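Local structure of tyrosine aminotransferase (Leishmania infantum, 4IX8) at residues A[72-76]-A[77-81]; A[83-87]-A[88-92]; A[261-265]-A[266-270]; A[144-147]-A[148-152]; A[40-43]-A[44-48]. The protein probably catalyses the pyridoxal-phosphate-dependent transfer of an amino group from L-tyrosine to 2-oxoglutarate. All coordinates share one frame; numbering follows the deposited sequence.

Contact 1. Residues A[72-76]-A[77-81]; sequences LSIGD and PTVDG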
loop_
_atom_site.group_PDB
_atom_site.type_symbol
_atom_site.label_atom_id
_atom_site.label_comp_id
_atom_site.label_asym_id
_atom_site.label_seq_id
_atom_site.Cartn_x
_atom_site.Cartn_y
_atom_site.Cartn_z
ATOM N N LEU A 72 17.732 0.564 19.912
ATOM C CA LEU A 72 18.615 0.222 18.782
ATOM C C LEU A 72 17.949 -0.669 17.762
ATOM O O LEU A 72 18.604 -1.151 16.845
ATOM C CB LEU A 72 19.871 -0.491 19.280
ATOM C CG LEU A 72 20.616 0.213 20.388
ATOM C CD1 LEU A 72 21.959 -0.474 20.526
ATOM C CD2 LEU A 72 20.759 1.725 20.103
ATOM N N SER A 73 16.635 -0.817 17.902
ATOM C CA SER A 73 15.810 -1.755 17.134
ATOM C C SER A 73 15.096 -1.144 15.948
ATOM O O SER A 73 14.522 -1.847 15.108
ATOM C CB SER A 73 14.755 -2.329 18.061
ATOM O OG SER A 73 14.254 -1.285 18.892
ATOM N N ILE A 74 15.086 0.175 15.886
ATOM C CA ILE A 74 14.204 0.875 14.942
ATOM C C ILE A 74 14.805 1.006 13.538
ATOM O O ILE A 74 15.938 1.425 13.383
ATOM C CB ILE A 74 13.844 2.255 15.489
ATOM C CG1 ILE A 74 15.114 3.038 15.949
ATOM C CG2 ILE A 74 12.804 2.068 16.617
ATOM C CD1 ILE A 74 14.819 4.167 16.982
ATOM N N GLY A 75 14.045 0.634 12.512
ATOM C CA GLY A 75 14.563 0.603 11.146
ATOM C C GLY A 75 14.117 1.797 10.322
ATOM O O GLY A 75 13.969 1.695 9.106
ATOM N N ASP A 76 13.848 2.899 11.002
ATOM C CA ASP A 76 13.334 4.114 10.377
ATOM C C ASP A 76 14.386 5.258 10.479
ATOM O O ASP A 76 14.725 5.692 11.540
ATOM C CB ASP A 76 12.004 4.490 11.040
ATOM C CG ASP A 76 11.347 5.703 10.419
ATOM O OD1 ASP A 76 12.029 6.476 9.711
ATOM O OD2 ASP A 76 10.138 5.894 10.667
ATOM N N PRO A 77 14.876 5.743 9.334
ATOM C CA PRO A 77 15.950 6.730 9.404
ATOM C C PRO A 77 15.492 8.103 9.873
ATOM O O PRO A 77 16.336 8.942 10.129
ATOM C CB PRO A 77 16.462 6.792 7.959
ATOM C CG PRO A 77 15.263 6.339 7.099
ATOM C CD PRO A 77 14.551 5.325 7.944
ATOM N N THR A 78 14.199 8.301 10.073
ATOM C CA THR A 78 13.699 9.617 10.425
ATOM C C THR A 78 13.670 9.820 11.933
ATOM O O THR A 78 13.362 10.902 12.370
ATOM C CB THR A 78 12.267 9.883 9.905
ATOM O OG1 THR A 78 11.362 8.979 10.541
ATOM C CG2 THR A 78 12.185 9.706 8.405
ATOM N N VAL A 79 14.016 8.808 12.729
ATOM C CA VAL A 79 13.720 8.858 14.171
ATOM C C VAL A 79 14.266 10.072 14.950
ATOM O O VAL A 79 13.550 10.642 15.767
ATOM C CB VAL A 79 14.232 7.601 14.852
ATOM C CG1 VAL A 79 14.102 7.700 16.361
ATOM C CG2 VAL A 79 13.413 6.437 14.344
ATOM N N ASP A 80 15.515 10.467 14.713
ATOM C CA ASP A 80 16.161 11.488 15.539
ATOM C C ASP A 80 16.218 12.883 14.930
ATOM O O ASP A 80 16.377 13.853 15.655
ATOM C CB ASP A 80 17.570 11.028 15.879
ATOM C CG ASP A 80 17.557 9.845 16.796
ATOM O OD1 ASP A 80 17.157 10.053 17.953
ATOM O OD2 ASP A 80 17.849 8.711 16.357
ATOM N N GLY A 81 16.139 12.978 13.605
ATOM C CA GLY A 81 16.206 14.260 12.918
ATOM C C GLY A 81 17.643 14.536 12.467
ATOM O O GLY A 81 17.913 15.554 11.814
#

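Contact 2. Residues A[83-87]-A[88-92]; sequences LKTPD and IVTEA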
loop_
_atom_site.group_PDB
_atom_site.type_symbol
_atom_site.label_atom_id
_atom_site.label_comp_id
_atom_site.label_asym_id
_atom_site.label_seq_id
_atom_site.Cartn_x
_atom_site.Cartn_y
_atom_site.Cartn_z
ATOM N N LEU A 83 19.277 12.727 10.359
ATOM C CA LEU A 83 19.263 12.483 8.919
ATOM C C LEU A 83 18.076 13.206 8.307
ATOM O O LEU A 83 17.001 13.218 8.889
ATOM C CB LEU A 83 19.156 10.973 8.637
ATOM C CG LEU A 83 20.238 10.123 9.315
ATOM C CD1 LEU A 83 19.921 8.677 8.977
ATOM C CD2 LEU A 83 21.678 10.529 8.932
ATOM N N LYS A 84 18.233 13.734 7.098
ATOM C CA LYS A 84 17.289 14.735 6.594
ATOM C C LYS A 84 16.961 14.513 5.130
ATOM O O LYS A 84 17.834 14.196 4.314
ATOM C CB LYS A 84 17.879 16.168 6.804
ATOM N N THR A 85 15.681 14.655 4.813
ATOM C CA THR A 85 15.224 14.681 3.438
ATOM C C THR A 85 15.774 15.946 2.779
ATOM O O THR A 85 15.735 17.003 3.372
ATOM C CB THR A 85 13.688 14.695 3.358
ATOM O OG1 THR A 85 13.146 13.563 4.064
ATOM C CG2 THR A 85 13.217 14.681 1.902
ATOM N N PRO A 86 16.290 15.848 1.556
ATOM C CA PRO A 86 16.788 17.075 0.917
ATOM C C PRO A 86 15.725 18.183 0.755
ATOM O O PRO A 86 14.579 17.887 0.375
ATOM C CB PRO A 86 17.237 16.582 -0.469
ATOM C CG PRO A 86 17.489 15.098 -0.313
ATOM C CD PRO A 86 16.467 14.653 0.709
ATOM N N ASP A 87 16.134 19.430 0.973
ATOM C CA ASP A 87 15.231 20.571 0.926
ATOM C C ASP A 87 14.624 20.723 -0.454
ATOM O O ASP A 87 13.442 21.059 -0.615
ATOM C CB ASP A 87 15.986 21.867 1.304
ATOM C CG ASP A 87 16.188 22.015 2.791
ATOM O OD1 ASP A 87 15.321 21.538 3.552
ATOM O OD2 ASP A 87 17.219 22.621 3.209
ATOM N N ILE A 88 15.422 20.419 -1.458
ATOM C CA ILE A 88 14.940 20.537 -2.812
ATOM C C ILE A 88 13.723 19.567 -3.085
ATOM O O ILE A 88 12.810 19.891 -3.868
ATOM C CB ILE A 88 16.090 20.254 -3.767
ATOM C CG1 ILE A 88 15.667 20.573 -5.184
ATOM C CG2 ILE A 88 16.544 18.753 -3.642
ATOM C CD1 ILE A 88 16.690 20.160 -6.215
ATOM N N VAL A 89 13.679 18.413 -2.413
ATOM C CA VAL A 89 12.552 17.475 -2.572
ATOM C C VAL A 89 11.351 18.009 -1.819
ATOM O O VAL A 89 10.232 17.973 -2.308
ATOM C CB VAL A 89 12.892 16.015 -2.099
ATOM C CG1 VAL A 89 11.700 15.077 -2.234
ATOM C CG2 VAL A 89 14.055 15.464 -2.886
ATOM N N THR A 90 11.588 18.483 -0.613
ATOM C CA THR A 90 10.552 19.108 0.200
ATOM C C THR A 90 9.887 20.315 -0.489
ATOM O O THR A 90 8.675 20.474 -0.437
ATOM C CB THR A 90 11.155 19.556 1.573
ATOM O OG1 THR A 90 11.535 18.370 2.293
ATOM C CG2 THR A 90 10.147 20.345 2.417
ATOM N N GLU A 91 10.663 21.140 -1.174
ATOM C CA GLU A 91 10.102 22.334 -1.776
ATOM C C GLU A 91 9.441 21.972 -3.120
ATOM O O GLU A 91 8.455 22.603 -3.521
ATOM C CB GLU A 91 11.198 23.392 -1.941
ATOM C CG GLU A 91 11.555 24.169 -0.613
ATOM C CD GLU A 91 10.328 24.840 0.067
ATOM O OE1 GLU A 91 9.491 25.475 -0.643
ATOM O OE2 GLU A 91 10.176 24.681 1.309
ATOM N N ALA A 92 9.925 20.915 -3.779
ATOM C CA ALA A 92 9.204 20.381 -4.936
ATOM C C ALA A 92 7.816 19.865 -4.504
ATOM O O ALA A 92 6.820 20.096 -5.198
ATOM C CB ALA A 92 9.987 19.269 -5.627
#

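Contact 3. Residues A[261-265]-A[266-270]; sequences IFTSV and ADFDT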
loop_
_atom_site.group_PDB
_atom_site.type_symbol
_atom_site.label_atom_id
_atom_site.label_comp_id
_atom_site.label_asym_id
_atom_site.label_seq_id
_atom_site.Cartn_x
_atom_site.Cartn_y
_atom_site.Cartn_z
ATOM N N ILE A 261 32.031 0.192 -3.655
ATOM C CA ILE A 261 31.369 0.146 -4.954
ATOM C C ILE A 261 30.100 -0.665 -4.879
ATOM O O ILE A 261 30.114 -1.810 -4.467
ATOM C CB ILE A 261 32.265 -0.476 -6.029
ATOM C CG1 ILE A 261 33.539 0.350 -6.197
ATOM C CG2 ILE A 261 31.519 -0.589 -7.384
ATOM C CD1 ILE A 261 34.661 -0.477 -6.814
ATOM N N PHE A 262 29.003 -0.074 -5.304
ATOM C CA PHE A 262 27.768 -0.808 -5.327
ATOM C C PHE A 262 27.654 -1.458 -6.692
ATOM O O PHE A 262 27.908 -0.820 -7.720
ATOM C CB PHE A 262 26.578 0.078 -5.042
ATOM C CG PHE A 262 25.260 -0.579 -5.386
ATOM C CD1 PHE A 262 24.839 -1.704 -4.709
ATOM C CD2 PHE A 262 24.432 -0.041 -6.353
ATOM C CE1 PHE A 262 23.631 -2.309 -5.031
ATOM C CE2 PHE A 262 23.226 -0.637 -6.667
ATOM C CZ PHE A 262 22.819 -1.755 -6.007
ATOM N N THR A 263 27.333 -2.742 -6.689
ATOM C CA THR A 263 27.123 -3.499 -7.927
ATOM C C THR A 263 25.656 -3.885 -8.057
ATOM O O THR A 263 25.185 -4.814 -7.389
ATOM C CB THR A 263 27.989 -4.802 -7.966
ATOM O OG1 THR A 263 29.383 -4.495 -7.783
ATOM C CG2 THR A 263 27.846 -5.494 -9.288
ATOM N N SER A 264 24.945 -3.222 -8.970
ATOM C CA SER A 264 23.539 -3.538 -9.232
ATOM C C SER A 264 23.434 -4.738 -10.169
ATOM O O SER A 264 24.287 -4.926 -11.018
ATOM C CB SER A 264 22.832 -2.320 -9.850
ATOM O OG SER A 264 21.480 -2.615 -10.236
ATOM N N VAL A 265 22.403 -5.565 -10.017
ATOM C CA VAL A 265 22.244 -6.710 -10.917
ATOM C C VAL A 265 21.991 -6.203 -12.321
ATOM O O VAL A 265 22.069 -6.954 -13.296
ATOM C CB VAL A 265 21.111 -7.687 -10.462
ATOM C CG1 VAL A 265 21.452 -8.276 -9.124
ATOM C CG2 VAL A 265 19.764 -7.005 -10.419
ATOM N N ALA A 266 21.700 -4.916 -12.433
ATOM C CA ALA A 266 21.556 -4.263 -13.728
ATOM C C ALA A 266 22.863 -4.169 -14.522
ATOM O O ALA A 266 22.824 -4.076 -15.766
ATOM C CB ALA A 266 21.008 -2.879 -13.539
ATOM N N ASP A 267 24.001 -4.140 -13.823
ATOM C CA ASP A 267 25.298 -3.819 -14.457
ATOM C C ASP A 267 26.002 -5.038 -15.028
ATOM O O ASP A 267 27.196 -5.232 -14.816
ATOM C CB ASP A 267 26.220 -3.149 -13.426
ATOM C CG ASP A 267 27.434 -2.506 -14.047
ATOM O OD1 ASP A 267 27.352 -2.102 -15.222
ATOM O OD2 ASP A 267 28.476 -2.428 -13.350
ATOM N N PHE A 268 25.271 -5.834 -15.800
ATOM C CA PHE A 268 25.801 -7.075 -16.351
ATOM C C PHE A 268 25.241 -7.334 -17.715
ATOM O O PHE A 268 24.144 -6.901 -18.050
ATOM C CB PHE A 268 25.465 -8.264 -15.453
ATOM C CG PHE A 268 26.241 -8.292 -14.168
ATOM C CD1 PHE A 268 27.464 -8.961 -14.095
ATOM C CD2 PHE A 268 25.758 -7.651 -13.033
ATOM C CE1 PHE A 268 28.194 -8.990 -12.914
ATOM C CE2 PHE A 268 26.476 -7.681 -11.841
ATOM C CZ PHE A 268 27.701 -8.347 -11.785
ATOM N N ASP A 269 26.012 -8.070 -18.491
ATOM C CA ASP A 269 25.577 -8.481 -19.804
ATOM C C ASP A 269 25.069 -9.897 -19.674
ATOM O O ASP A 269 25.848 -10.840 -19.642
ATOM C CB ASP A 269 26.721 -8.386 -20.796
ATOM C CG ASP A 269 27.301 -7.015 -20.836
ATOM O OD1 ASP A 269 26.548 -6.091 -21.220
ATOM O OD2 ASP A 269 28.490 -6.862 -20.483
ATOM N N THR A 270 23.756 -10.023 -19.537
ATOM C CA THR A 270 23.132 -11.308 -19.312
ATOM C C THR A 270 21.690 -11.290 -19.747
ATOM O O THR A 270 21.040 -10.247 -19.679
ATOM C CB THR A 270 23.185 -11.693 -17.843
ATOM O OG1 THR A 270 22.545 -12.960 -17.668
ATOM C CG2 THR A 270 22.474 -10.668 -16.986
#

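Contact 4. Residues A[144-147]-A[148-152]; sequences SGVS and QAIVL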
loop_
_atom_site.group_PDB
_atom_site.type_symbol
_atom_site.label_atom_id
_atom_site.label_comp_id
_atom_site.label_asym_id
_atom_site.label_seq_id
_atom_site.Cartn_x
_atom_site.Cartn_y
_atom_site.Cartn_z
ATOM N N SER A 144 3.651 1.317 -4.063
ATOM C CA SER A 144 3.386 1.976 -2.790
ATOM C C SER A 144 4.427 1.505 -1.763
ATOM O O SER A 144 4.153 0.689 -0.868
ATOM C CB SER A 144 1.951 1.707 -2.329
ATOM O OG SER A 144 1.684 2.298 -1.059
ATOM N N GLY A 145 5.637 2.041 -1.927
ATOM C CA GLY A 145 6.775 1.604 -1.176
ATOM C C GLY A 145 7.321 0.343 -1.824
ATOM O O GLY A 145 6.639 -0.262 -2.664
ATOM N N VAL A 146 8.526 -0.087 -1.433
ATOM C CA VAL A 146 9.059 -1.349 -1.915
ATOM C C VAL A 146 8.211 -2.492 -1.387
ATOM O O VAL A 146 8.157 -3.562 -1.980
ATOM C CB VAL A 146 10.529 -1.501 -1.511
ATOM C CG1 VAL A 146 11.092 -2.826 -1.848
ATOM C CG2 VAL A 146 11.329 -0.448 -2.186
ATOM N N SER A 147 7.568 -2.290 -0.246
ATOM C CA SER A 147 6.696 -3.330 0.290
ATOM C C SER A 147 5.641 -3.732 -0.729
ATOM O O SER A 147 5.428 -4.907 -0.945
ATOM C CB SER A 147 6.050 -2.871 1.592
ATOM O OG SER A 147 7.051 -2.695 2.604
ATOM N N GLN A 148 5.014 -2.784 -1.415
ATOM C CA GLN A 148 4.065 -3.204 -2.449
ATOM C C GLN A 148 4.809 -3.855 -3.617
ATOM O O GLN A 148 4.331 -4.833 -4.220
ATOM C CB GLN A 148 3.223 -2.034 -2.993
ATOM C CG GLN A 148 2.000 -2.574 -3.803
ATOM C CD GLN A 148 1.444 -1.616 -4.841
ATOM O OE1 GLN A 148 2.041 -0.591 -5.166
ATOM N NE2 GLN A 148 0.277 -1.938 -5.346
ATOM N N ALA A 149 5.994 -3.328 -3.934
ATOM C CA ALA A 149 6.756 -3.900 -5.038
ATOM C C ALA A 149 7.021 -5.376 -4.780
ATOM O O ALA A 149 6.975 -6.191 -5.716
ATOM C CB ALA A 149 8.045 -3.176 -5.236
ATOM N N ILE A 150 7.211 -5.726 -3.515
ATOM C CA ILE A 150 7.414 -7.120 -3.136
ATOM C C ILE A 150 6.152 -7.928 -3.318
ATOM O O ILE A 150 6.191 -9.018 -3.827
ATOM C CB ILE A 150 7.877 -7.225 -1.709
ATOM C CG1 ILE A 150 9.319 -6.693 -1.625
ATOM C CG2 ILE A 150 7.834 -8.682 -1.223
ATOM C CD1 ILE A 150 9.872 -6.487 -0.168
ATOM N N VAL A 151 5.021 -7.394 -2.875
ATOM C CA VAL A 151 3.746 -8.058 -3.106
ATOM C C VAL A 151 3.518 -8.321 -4.578
ATOM O O VAL A 151 3.185 -9.434 -4.967
ATOM C CB VAL A 151 2.578 -7.217 -2.575
ATOM C CG1 VAL A 151 1.209 -7.832 -3.016
ATOM C CG2 VAL A 151 2.678 -7.134 -1.069
ATOM N N LEU A 152 3.660 -7.279 -5.397
ATOM C CA LEU A 152 3.382 -7.410 -6.824
ATOM C C LEU A 152 4.327 -8.402 -7.480
ATOM O O LEU A 152 3.919 -9.230 -8.273
ATOM C CB LEU A 152 3.522 -6.057 -7.511
ATOM C CG LEU A 152 2.483 -5.046 -7.108
ATOM C CD1 LEU A 152 2.912 -3.689 -7.601
ATOM C CD2 LEU A 152 1.092 -5.414 -7.628
#

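Contact 5. Residues A[40-43]-A[44-48]; sequences IASS and KHAQR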
loop_
_atom_site.group_PDB
_atom_site.type_symbol
_atom_site.label_atom_id
_atom_site.label_comp_id
_atom_site.label_asym_id
_atom_site.label_seq_id
_atom_site.Cartn_x
_atom_site.Cartn_y
_atom_site.Cartn_z
ATOM N N ILE A 40 -18.969 -13.618 12.673
ATOM C CA ILE A 40 -18.285 -13.410 11.403
ATOM C C ILE A 40 -16.799 -13.586 11.530
ATOM O O ILE A 40 -16.126 -12.792 12.192
ATOM C CB ILE A 40 -18.531 -12.014 10.872
ATOM C CG1 ILE A 40 -20.025 -11.813 10.728
ATOM C CG2 ILE A 40 -17.778 -11.797 9.557
ATOM C CD1 ILE A 40 -20.389 -10.526 10.102
ATOM N N ALA A 41 -16.279 -14.556 10.784
ATOM C CA ALA A 41 -14.892 -14.982 10.885
ATOM C C ALA A 41 -14.091 -14.502 9.689
ATOM O O ALA A 41 -14.655 -14.054 8.697
ATOM C CB ALA A 41 -14.820 -16.502 11.003
ATOM N N SER A 42 -12.775 -14.562 9.807
ATOM C CA SER A 42 -11.915 -14.038 8.771
ATOM C C SER A 42 -11.470 -15.142 7.825
ATOM O O SER A 42 -11.617 -16.326 8.115
ATOM C CB SER A 42 -10.690 -13.364 9.387
ATOM O OG SER A 42 -9.883 -14.337 10.003
ATOM N N SER A 43 -10.843 -14.725 6.734
ATOM C CA SER A 43 -10.344 -15.617 5.705
ATOM C C SER A 43 -9.060 -16.315 6.109
ATOM O O SER A 43 -8.347 -15.853 6.987
ATOM C CB SER A 43 -10.069 -14.816 4.451
ATOM O OG SER A 43 -8.916 -14.036 4.669
ATOM N N LYS A 44 -8.724 -17.392 5.416
ATOM C CA LYS A 44 -7.468 -18.088 5.653
ATOM C C LYS A 44 -6.269 -17.200 5.342
ATOM O O LYS A 44 -5.284 -17.173 6.066
ATOM C CB LYS A 44 -7.434 -19.345 4.806
ATOM C CG LYS A 44 -6.373 -20.335 5.171
ATOM C CD LYS A 44 -6.706 -21.728 4.619
ATOM C CE LYS A 44 -5.580 -22.718 4.852
ATOM N NZ LYS A 44 -5.998 -24.136 4.722
ATOM N N HIS A 45 -6.359 -16.466 4.252
ATOM C CA HIS A 45 -5.338 -15.492 3.890
ATOM C C HIS A 45 -5.041 -14.486 5.063
ATOM O O HIS A 45 -3.900 -14.294 5.460
ATOM C CB HIS A 45 -5.840 -14.805 2.645
ATOM C CG HIS A 45 -5.062 -13.619 2.195
ATOM N ND1 HIS A 45 -3.679 -13.582 2.109
ATOM C CD2 HIS A 45 -5.488 -12.433 1.711
ATOM C CE1 HIS A 45 -3.304 -12.426 1.611
ATOM N NE2 HIS A 45 -4.388 -11.703 1.363
ATOM N N ALA A 46 -6.073 -13.934 5.676
ATOM C CA ALA A 46 -5.892 -13.014 6.783
ATOM C C ALA A 46 -5.248 -13.712 7.980
ATOM O O ALA A 46 -4.260 -13.230 8.530
ATOM C CB ALA A 46 -7.224 -12.436 7.167
ATOM N N GLN A 47 -5.785 -14.867 8.338
ATOM C CA GLN A 47 -5.344 -15.628 9.507
ATOM C C GLN A 47 -3.863 -15.970 9.491
ATOM O O GLN A 47 -3.261 -16.115 10.536
ATOM C CB GLN A 47 -6.159 -16.910 9.614
ATOM C CG GLN A 47 -7.526 -16.693 10.268
ATOM C CD GLN A 47 -8.468 -17.878 10.102
ATOM O OE1 GLN A 47 -9.683 -17.712 10.107
ATOM N NE2 GLN A 47 -7.918 -19.068 9.934
ATOM N N ARG A 48 -3.276 -16.132 8.318
ATOM C CA ARG A 48 -1.877 -16.548 8.224
ATOM C C ARG A 48 -0.961 -15.402 7.857
ATOM O O ARG A 48 0.218 -15.611 7.588
ATOM C CB ARG A 48 -1.724 -17.665 7.197
ATOM C CG ARG A 48 -1.878 -17.224 5.783
ATOM C CD ARG A 48 -2.088 -18.469 4.876
ATOM N NE ARG A 48 -2.432 -18.064 3.512
ATOM C CZ ARG A 48 -2.690 -18.907 2.521
ATOM N NH1 ARG A 48 -2.632 -20.217 2.726
ATOM N NH2 ARG A 48 -2.991 -18.420 1.321
#

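Contact 1. Residues A[72-76]-A[77-81]
Asp76 and Thr78 hold the tight half of this contact, an Asx turn combined with a type I beta turn from Asp76 to Val79. A single carboxylate oxygen, Asp76 OD1, accepts twice from the same residue: from Thr78 OG1 at 2.7 Å and from Thr78 N at 2.9 Å. Both donors lie over one face of the carboxylate, about 40° out of its plane, so the pair clamps the group from one side. The Asp76 side chain can reach forward because CG lies anti to the backbone N (chi1 -177°), beside the carbonyl carbon. The other carboxylate oxygen, OD2, is taken by the backbone N of Tyr105 of the second subunit, which fixes both ends of the group. The closing bond of the beta turn, from Val79 N to Asp76 O at 3.4 Å, is weak by comparison.

The looser side is apolar. CD1 of Ile74 rests against the fork of Val79, 3.7 Å from CG1 and 3.8 Å from CG2, and Val79 itself is exposed, so this patch edges toward solvent.

The loop leads from strand 70-71 toward helix 87-99. Its start is tied to the neighbouring strands, Ser73 O by Arg418 and Ile74 O by Thr420, both of strand 416-420, while Leu72 packs on helix 425-442.

Contact 2. Residues A[83-87]-A[88-92]
Pro86 O grips the first turn of helix 87-99 with two hydrogen bonds. Val89 N donates at 3.0 Å from well above the carbonyl plane, and Thr90 N donates at 3.2 Å within that plane and along a nearly straight N-H (169°). The next bond of the same i to i+4 pattern runs from Glu91 N to Asp87 O at 2.8 Å. Pro86 sits at the N-cap position, and its carbonyl accepts the first bonds of the helix.

Apolar contacts lie alongside. The proline ring touches the side chains two and three residues on through one atom, CB, which is 3.9 Å from Ile88 CG2 and 4.1 Å from Val89 CG2. The methyl of Thr85, CG2, approaches Val89 CB at 4.2 Å, while the Thr85 hydroxyl bonds to Gln284 O.

Charged groups make the third set. Asp87 OD1 and Glu91 OE2 stand 6.4 Å apart on successive turns, like charges without contact, and Glu91 instead forms a salt bridge with Arg98 of the second subunit.

One carbonyl oxygen thus satisfies the amides of both Val89 and Thr90. The negative charge of Asp87, in the first turn, would be expected to interact favourably with the positive end of the helix dipole, while Glu91 carries the contact across the dimer interface.

Contact 3. Residues A[261-265]-A[266-270]
The Phe268 ring meets the preceding residues mainly at its edge, where Ser264 O and Val265 O lie near the ring plane, the first 3.6 Å from CE2 and the second 3.8 Å from CD2. Both carbonyls belong to a type I beta turn from Ser264 to Asp267, overlapped by an inverse gamma turn centred on Asp267, in the loop joining strands 246-249 and 274-279. Thr263 CG2 comes in obliquely, 3.6 Å from the same Phe268 CE2, and the two side chains cross at about a right angle. Arg229 of helix 229-242 makes a cation-pi contact with this ring. A second ring, Phe262, carries Ser264 N above one face, 3.8 Å from its plane and displaced toward the rim.

Val265 O, at the edge of the Phe268 ring, is also held by Arg274. Ser264 OG bonds to Glu250 and Trp122. The buried carboxylate of Asp267 is met by Gln127, Arg131 and Arg229, an arrangement that would be expected to stabilise its negative charge and that ties the loop to segments well separated in sequence. The beta turn itself is closed by Asp267 N, which donates to Ser264 O at 2.9 Å from above the carbonyl plane, with an N-H...O angle of 168°.

Contact 4. Residues A[144-147]-A[148-152]
Gln148 reaches back to Ser144 at the start of helix 145-157, the helix whose N-terminus binds the cofactor phosphate, as in other fold type I aminotransferases. OE1 of its amide accepts from Ser144 N at 2.7 Å, the donor tilted 21° from the amide carbonyl plane. The glutamine gets there with CG anti to its N (chi1 -165°) and the rest of the chain extended, and its CB packs 3.5 Å from Ser144 N.

Behind this bond the helix builds up. Gly145 O receives Gln148 N and Ala149 N only through weak bonds, whereas Val146 O receives Ile150 N at 2.8 Å and Ser147 O receives Val151 N at 3.2 Å. Further out, Val146 CG1 and Ile150 CD1 touch at 4.2 Å, both side chains also packing on Leu277 of strand 274-279.

The first turn leaves polar groups for the phosphate of the modified lysine at position 282: Val146 N and Ser147 OG both bond to it, where the positive end of the helix dipole would add attraction. Ile317 of the second subunit packs against Ser144, Ser147 and Gln148. Gly145 takes a positive phi of 81° as the chain turns into the helix, its carbonyl O also bonded to Thr143 OG1.

Contact 5. Residues A[40-43]-A[44-48]
Ser43 swings OG between its backbone N and its carbonyl carbon (chi1 72°), which sets the hydroxyl over the opening turn of helix 44-47, and Ser42 adopts nearly the same torsion, bringing its OG to Gln47. Ser43 is thus a side-chain N-cap, and with its carbonyl also engaged it completes an ST motif. The two oxygens of this one residue act together: OG accepts from Ala46 N at 3.0 Å, and O accepts from Gln47 N at 3.1 Å, both hydrogen bonds nearly straight. Two amides of the first turn are thereby satisfied by a single serine.

The Ser43 OG is also close to carbon, 3.4 Å from Ala46 CB and 3.8 Å from His45 CB, and so sits against the aliphatic wall of the turn. Ser43 is buried, with the second subunit packed against it: its OG bonds to Thr155 O of the second subunit, while Lys44 N bonds to Asn159 OD1 there. The capping hydroxyl therefore works within the chain and across the dimer at once. The following residues tie the short helix back to their own chain. His45 ND1 and Arg48 NE both bond to Ser180 O, Arg48 adds a salt bridge to Glu160, and the His45 ring meets that of Tyr181 with the planes at about 50°. The N-terminal arm is thus pinned between the two subunits. On the other serine, Ser42 OG approaches Gln47 CG at 3.3 Å.

How the contacts relate
Along the chain the order is contact 5, 1, 2, 4 and 3. Contacts 1 and 2 share the passage from strand 70-71 to helix 87-99 and touch, Pro77 O against Leu83 CD1 at 3.8 Å. Contacts 3 and 4 both pack on strand 274-279 of the eight-stranded sheet, with centres 22 Å apart. Contact 5 lies farthest out, its centre 41 Å from those of contacts 2 and 3, but its nearest atoms are about 8 Å from contact 4. All except contact 3 touch the second subunit. Since contact 5 bonds to Thr155 of the partner's helix 145-157, the cofactor-phosphate helix of one chain receives the N-terminal arm of the other.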